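PDB 2P2V: alpha-2,3-sialyltransferase, which probably transfers sialic acid from CMP-sialic acid onto galactose-terminated acceptor glycans in alpha-2,3 linkage, this chain holding the catalytic domain of a longer, membrane-associated protein. Local coordinates for residues I22-N27 / I166-I171. Numbering follows the deposited sequence.
Sequences IIIAGN and IYLCGI. With CSF (cytidine-5'-monophosphate-3-fluoro-N-acetyl-neuraminic acid), chain O.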
loop_
_atom_site.group_PDB
_atom_site.type_symbol
_atom_site.label_atom_id
_atom_site.label_comp_id
_atom_site.label_asym_id
_atom_site.label_seq_id
_atom_site.Cartn_x
_atom_site.Cartn_y
_atom_site.Cartn_z
ATOM N N ILE A 22 15.280 20.054 26.187
ATOM C CA ILE A 22 14.876 20.670 24.917
ATOM C C ILE A 22 14.312 22.041 25.218
ATOM O O ILE A 22 13.549 22.204 26.162
ATOM C CB ILE A 22 13.894 19.702 24.147
ATOM C CG1 ILE A 22 13.541 20.267 22.739
ATOM C CG2 ILE A 22 12.613 19.446 24.918
ATOM C CD1 ILE A 22 14.705 20.287 21.795
ATOM N N ILE A 23 14.696 23.042 24.423
ATOM C CA ILE A 23 14.100 24.350 24.493
ATOM C C ILE A 23 13.192 24.396 23.278
ATOM O O ILE A 23 13.642 24.053 22.175
ATOM C CB ILE A 23 15.151 25.475 24.352
ATOM C CG1 ILE A 23 16.371 25.224 25.269
ATOM C CG2 ILE A 23 14.517 26.846 24.536
ATOM C CD1 ILE A 23 16.005 24.893 26.729
ATOM N N ILE A 24 11.958 24.827 23.516
ATOM C CA ILE A 24 10.901 24.869 22.546
ATOM C C ILE A 24 10.402 26.295 22.504
ATOM O O ILE A 24 9.875 26.816 23.498
ATOM C CB ILE A 24 9.785 23.854 22.888
ATOM C CG1 ILE A 24 10.347 22.414 22.842
ATOM C CG2 ILE A 24 8.586 24.072 21.933
ATOM C CD1 ILE A 24 9.351 21.310 23.186
ATOM N N ALA A 25 10.599 26.954 21.360
ATOM C CA ALA A 25 10.244 28.354 21.237
ATOM C C ALA A 25 9.110 28.620 20.281
ATOM O O ALA A 25 9.148 28.200 19.103
ATOM C CB ALA A 25 11.444 29.161 20.878
ATOM N N GLY A 26 8.086 29.294 20.792
ATOM C CA GLY A 26 7.063 29.913 19.946
ATOM C C GLY A 26 7.640 31.212 19.419
ATOM O O GLY A 26 8.815 31.548 19.640
ATOM N N ASN A 27 6.803 31.968 18.717
ATOM C CA ASN A 27 7.262 33.221 18.165
ATOM C C ASN A 27 6.522 34.422 18.768
ATOM O O ASN A 27 6.437 35.453 18.134
ATOM C CB ASN A 27 7.134 33.206 16.628
ATOM C CG ASN A 27 7.955 32.089 15.990
ATOM O OD1 ASN A 27 9.138 31.895 16.302
ATOM N ND2 ASN A 27 7.315 31.335 15.117
ATOM N N ILE A 166 11.409 19.981 29.229
ATOM C CA ILE A 166 11.094 21.032 28.242
ATOM C C ILE A 166 11.146 22.429 28.862
ATOM O O ILE A 166 10.534 22.646 29.898
ATOM C CB ILE A 166 9.662 20.795 27.689
ATOM C CG1 ILE A 166 9.581 19.442 27.010
ATOM C CG2 ILE A 166 9.216 21.957 26.815
ATOM C CD1 ILE A 166 8.199 18.942 26.871
ATOM N N TYR A 167 11.825 23.381 28.211
ATOM C CA TYR A 167 11.803 24.760 28.629
ATOM C C TYR A 167 11.155 25.562 27.568
ATOM O O TYR A 167 11.643 25.568 26.421
ATOM C CB TYR A 167 13.207 25.289 28.778
ATOM C CG TYR A 167 13.982 24.497 29.793
ATOM C CD1 TYR A 167 14.128 24.965 31.110
ATOM C CD2 TYR A 167 14.530 23.286 29.454
ATOM C CE1 TYR A 167 14.831 24.200 32.055
ATOM C CE2 TYR A 167 15.262 22.519 30.383
ATOM C CZ TYR A 167 15.403 23.008 31.677
ATOM O OH TYR A 167 16.112 22.233 32.595
ATOM N N LEU A 168 10.088 26.247 27.939
ATOM C CA LEU A 168 9.294 26.963 26.955
ATOM C C LEU A 168 9.511 28.430 26.923
ATOM O O LEU A 168 9.664 29.068 27.967
ATOM C CB LEU A 168 7.814 26.732 27.223
ATOM C CG LEU A 168 7.364 25.280 27.209
ATOM C CD1 LEU A 168 5.949 25.251 27.803
ATOM C CD2 LEU A 168 7.403 24.663 25.810
ATOM N N CYS A 169 9.454 29.002 25.723
ATOM C CA CYS A 169 9.535 30.421 25.581
ATOM C C CYS A 169 8.811 30.822 24.310
ATOM O O CYS A 169 8.523 29.965 23.456
ATOM C CB CYS A 169 10.985 30.930 25.558
ATOM S SG CYS A 169 12.025 30.273 24.224
ATOM N N GLY A 170 8.553 32.107 24.181
ATOM C CA GLY A 170 7.816 32.623 23.018
ATOM C C GLY A 170 6.395 32.089 22.936
ATOM O O GLY A 170 5.717 32.220 21.898
ATOM N N ILE A 171 5.916 31.502 24.027
ATOM C CA ILE A 171 4.514 31.084 24.120
ATOM C C ILE A 171 3.672 32.072 24.983
ATOM O O ILE A 171 3.854 32.172 26.189
ATOM C CB ILE A 171 4.413 29.583 24.533
ATOM C CG1 ILE A 171 4.888 28.717 23.346
ATOM C CG2 ILE A 171 2.973 29.220 24.893
ATOM C CD1 ILE A 171 5.136 27.239 23.642
HETATM C C5A CSF O . -1.446 30.620 12.670
HETATM C C4A CSF O . -1.616 30.633 14.185
HETATM C C2A CSF O . 0.386 29.053 14.441
HETATM O O6A CSF O . 0.541 29.202 13.013
HETATM C C6A CSF O . 0.047 30.402 12.362
HETATM C C3A CSF O . -1.063 29.352 14.826
HETATM O O4A CSF O . -3.002 30.692 14.492
HETATM N N5A CSF O . -1.870 31.953 12.189
HETATM C C7A CSF O . 0.307 30.238 10.869
HETATM C C8A CSF O . 1.787 29.987 10.602
HETATM C C9A CSF O . 2.063 29.714 9.109
HETATM O O9A CSF O . 3.479 29.591 8.840
HETATM O O8A CSF O . 2.551 31.120 11.121
HETATM O O7A CSF O . -0.530 29.179 10.370
HETATM C C1A CSF O . 0.614 27.600 14.833
HETATM O OBA CSF O . 0.261 27.269 16.000
HETATM O OAA CSF O . 1.139 26.820 13.992
HETATM O O1A CSF O . 1.312 29.799 15.265
HETATM O O2A CSF O . 1.391 32.271 15.208
HETATM N N1 CSF O . 2.682 31.971 20.027
HETATM C C2 CSF O . 1.975 32.363 21.204
HETATM N N3 CSF O . 1.553 33.653 21.363
HETATM C C4 CSF O . 1.829 34.571 20.409
HETATM C C5 CSF O . 2.525 34.207 19.250
HETATM C C6 CSF O . 2.949 32.892 19.079
HETATM C "C3'" CSF O . 2.294 29.156 18.186
HETATM C "C2'" CSF O . 2.050 29.548 19.630
HETATM C "C1'" CSF O . 3.154 30.577 19.878
HETATM O "O4'" CSF O . 4.137 30.475 18.824
HETATM C "C4'" CSF O . 3.766 29.438 17.916
HETATM P PA CSF O . 2.262 31.074 14.918
HETATM O "O5'" CSF O . 3.376 31.030 16.102
HETATM C "C5'" CSF O . 4.063 29.836 16.471
HETATM O "O3'" CSF O . 2.059 27.765 17.996
HETATM O "O2'" CSF O . 2.223 28.394 20.497
HETATM N N4 CSF O . 1.425 35.870 20.554
HETATM O O2 CSF O . 1.709 31.493 22.079
HETATM O O3A CSF O . 3.034 30.928 13.638
HETATM C C10 CSF O . -2.452 32.019 10.979
HETATM O O10 CSF O . -2.628 31.031 10.249
HETATM C C11 CSF O . -2.870 33.404 10.541
HETATM F F3A CSF O . -1.814 28.268 14.431
#
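I24 and L168 face each other in parallel beta strands, which four backbone hydrogen bonds join; those of I24 go to Y167 and C169, the residues flanking L168. Y167 N donates to I22 O and Y167 O accepts from I24 N; C169 N then donates to I24 O, and C169 O accepts from G26 N at 2.8 Å. The short strand axes make an angle of 23°, and the bonds keep one register from I22 opposite I166 to A25 opposite C169.

Followed outward, the I24 side chain bridges two residues of the partner strand. Its CB lies 3.9 Å from L168 CD2, and its CG2 branch touches the same methyl. CG1, placed opposite the carbonyl carbon (chi1 -63°), turns back toward I166, and the extended second torsion carries CD1 to 3.7 Å from I166 CG2. I22 continues this face, its CG2 lying alongside I166 CG1.

On the reverse face I23 CD1 reaches Y167 obliquely, 3.5 Å from ring atom CD2, while I22 O lies at the ring edge, near its plane. Farther along, A25 CB meets C169 SG at 3.6 Å.

Beyond the strands, G26 and G170 have no side chains, and their backbones come close, with CA atoms 4.2 Å apart and G26 CA 3.3 Å from G170 O. Here the donor substrate analogue CSF binds: N27 N donates to its ribose O4' (3.1 Å), and I171 CG2 approaches its cytosine O2. N27 ND2 is hydrogen-bonded to C48 O.

Placing the nucleotide at the C-terminal ends of central parallel strands is characteristic of Rossmann-like folds. Strand 21-25 lies between strands 44-48 and 165-169, with 224-227 beyond the latter, and helix 150-161 packs M154, C155 and A158 against the I22, I24 and L168 face.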